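Local atomic coordinates of sensor protein DivL (Caulobacter crescentus, PDB entry 4Q20), a protein that is required for cell division and growth in Caulobacter and is reported to phosphorylate the cell-cycle regulator CtrA. Residues A[114-119]-A[188-193]. Numbering follows the deposited sequence.
Sequences IRVSDL and VRLDVS
V116, in the first turn of helix 116-133 and just after R115 at the N-cap position, meets the strand 187-194 with both of its methyls; a weak backbone bond from L119 N to R115 O (3.3 Å) marks the opening turn. The closest approach is V116 CG1 to L190 CD2, 3.7 Å, where the two side chains meet at a slant. V116 CG1 lies anti to the backbone N (chi1 -180°), which places CG2 beside that nitrogen and 4.4 Å from V188 CG1. The valine therefore spans two residues on one face of the strand and also touches A181 and I149. One turn further on, L119 sends CD2 to within 4.4 Å of L190 CD1, so each methyl of L190 faces a different helix residue; L119 also packs on L156 and L160 of helix 153-170. No hydrogen bond crosses the interface, and the four touching residues are all buried, evidence of purely apolar packing, burying 124 Å² counted over both sides. On the strand's other face, R189 NH2 and D191 OD1 form a 3.2 Å salt bridge, with OD1 only 7° out of the guanidinium plane and also bonded to T250 OG1. Helix start against central strand, with helix 153-170 alongside, is the layered alpha/beta sandwich of the GHKL (Bergerat) ATPase fold, the ATP-binding domain of histidine kinases.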
loop_
_atom_site.group_PDB
_atom_site.type_symbol
_atom_site.label_atom_id
_atom_site.label_comp_id
_atom_site.label_asym_id
_atom_site.label_seq_id
_atom_site.Cartn_x
_atom_site.Cartn_y
_atom_site.Cartn_z
ATOM N N ILE A 114 -12.902 27.414 -13.131
ATOM C CA ILE A 114 -12.153 26.360 -13.824
ATOM C C ILE A 114 -12.394 26.436 -15.333
ATOM O O ILE A 114 -13.532 26.335 -15.770
ATOM C CB ILE A 114 -12.541 24.935 -13.279
ATOM C CG1 ILE A 114 -12.608 24.844 -11.734
ATOM C CG2 ILE A 114 -11.732 23.791 -13.912
ATOM C CD1 ILE A 114 -11.320 25.136 -10.969
ATOM N N ARG A 115 -11.329 26.561 -16.127
ATOM C CA ARG A 115 -11.466 26.538 -17.575
ATOM C C ARG A 115 -11.461 25.072 -17.961
ATOM O O ARG A 115 -10.494 24.370 -17.674
ATOM C CB ARG A 115 -10.357 27.361 -18.268
ATOM C CG ARG A 115 -10.614 27.606 -19.761
ATOM C CD ARG A 115 -9.798 28.759 -20.321
ATOM N NE ARG A 115 -10.381 30.059 -19.988
ATOM C CZ ARG A 115 -9.838 30.935 -19.147
ATOM N NH1 ARG A 115 -8.681 30.667 -18.552
ATOM N NH2 ARG A 115 -10.440 32.092 -18.903
ATOM N N VAL A 116 -12.567 24.589 -18.525
ATOM C CA VAL A 116 -12.747 23.178 -18.890
ATOM C C VAL A 116 -11.668 22.692 -19.908
ATOM O O VAL A 116 -11.178 21.560 -19.786
ATOM C CB VAL A 116 -14.190 22.911 -19.405
ATOM C CG1 VAL A 116 -14.383 21.455 -19.779
ATOM C CG2 VAL A 116 -15.231 23.330 -18.377
ATOM N N SER A 117 -11.306 23.541 -20.883
ATOM C CA SER A 117 -10.307 23.245 -21.919
ATOM C C SER A 117 -8.960 22.800 -21.308
ATOM O O SER A 117 -8.404 21.776 -21.729
ATOM C CB SER A 117 -10.095 24.465 -22.815
ATOM O OG SER A 117 -11.328 25.007 -23.258
ATOM N N ASP A 118 -8.469 23.542 -20.292
ATOM C CA ASP A 118 -7.200 23.231 -19.645
ATOM C C ASP A 118 -7.302 21.963 -18.800
ATOM O O ASP A 118 -6.378 21.146 -18.832
ATOM C CB ASP A 118 -6.639 24.420 -18.827
ATOM C CG ASP A 118 -7.426 24.965 -17.634
ATOM O OD1 ASP A 118 -7.907 24.148 -16.809
ATOM O OD2 ASP A 118 -7.385 26.207 -17.413
ATOM N N LEU A 119 -8.442 21.788 -18.086
ATOM C CA LEU A 119 -8.750 20.653 -17.223
ATOM C C LEU A 119 -8.658 19.323 -18.016
ATOM O O LEU A 119 -8.053 18.356 -17.533
ATOM C CB LEU A 119 -10.159 20.867 -16.636
ATOM C CG LEU A 119 -10.647 19.923 -15.518
ATOM C CD1 LEU A 119 -10.112 20.346 -14.164
ATOM C CD2 LEU A 119 -12.151 19.900 -15.463
ATOM N N VAL A 188 -22.889 21.443 -17.699
ATOM C CA VAL A 188 -21.671 21.095 -18.401
ATOM C C VAL A 188 -21.489 19.602 -18.183
ATOM O O VAL A 188 -21.614 19.128 -17.058
ATOM C CB VAL A 188 -20.444 21.962 -18.005
ATOM C CG1 VAL A 188 -19.117 21.275 -18.351
ATOM C CG2 VAL A 188 -20.526 23.322 -18.686
ATOM N N ARG A 189 -21.267 18.859 -19.260
ATOM C CA ARG A 189 -21.055 17.422 -19.173
ATOM C C ARG A 189 -19.659 17.051 -19.658
ATOM O O ARG A 189 -19.262 17.421 -20.760
ATOM C CB ARG A 189 -22.149 16.615 -19.907
ATOM C CG ARG A 189 -22.320 16.873 -21.402
ATOM C CD ARG A 189 -23.472 16.063 -21.970
ATOM N NE ARG A 189 -23.139 14.645 -22.145
ATOM C CZ ARG A 189 -24.041 13.672 -22.218
ATOM N NH1 ARG A 189 -25.338 13.949 -22.119
ATOM N NH2 ARG A 189 -23.655 12.415 -22.377
ATOM N N LEU A 190 -18.910 16.338 -18.817
ATOM C CA LEU A 190 -17.564 15.856 -19.125
ATOM C C LEU A 190 -17.665 14.382 -19.502
ATOM O O LEU A 190 -18.164 13.589 -18.707
ATOM C CB LEU A 190 -16.609 16.068 -17.922
ATOM C CG LEU A 190 -16.589 17.476 -17.291
ATOM C CD1 LEU A 190 -15.812 17.482 -16.017
ATOM C CD2 LEU A 190 -16.027 18.517 -18.234
ATOM N N ASP A 191 -17.256 14.017 -20.718
ATOM C CA ASP A 191 -17.354 12.620 -21.147
ATOM C C ASP A 191 -15.984 11.977 -21.309
ATOM O O ASP A 191 -15.028 12.641 -21.701
ATOM C CB ASP A 191 -18.141 12.489 -22.465
ATOM C CG ASP A 191 -19.472 13.217 -22.503
ATOM O OD1 ASP A 191 -20.492 12.597 -22.131
ATOM O OD2 ASP A 191 -19.503 14.397 -22.978
ATOM N N VAL A 192 -15.880 10.690 -20.976
ATOM C CA VAL A 192 -14.654 9.910 -21.143
ATOM C C VAL A 192 -15.092 8.617 -21.836
ATOM O O VAL A 192 -15.613 7.682 -21.212
ATOM C CB VAL A 192 -13.806 9.685 -19.853
ATOM C CG1 VAL A 192 -12.586 8.820 -20.155
ATOM C CG2 VAL A 192 -13.375 11.014 -19.237
ATOM N N SER A 193 -14.958 8.629 -23.159
ATOM C CA SER A 193 -15.353 7.548 -24.053
ATOM C C SER A 193 -14.161 6.630 -24.338
ATOM O O SER A 193 -13.018 7.079 -24.351
ATOM C CB SER A 193 -15.905 8.136 -25.342
ATOM O OG SER A 193 -15.952 7.155 -26.364
#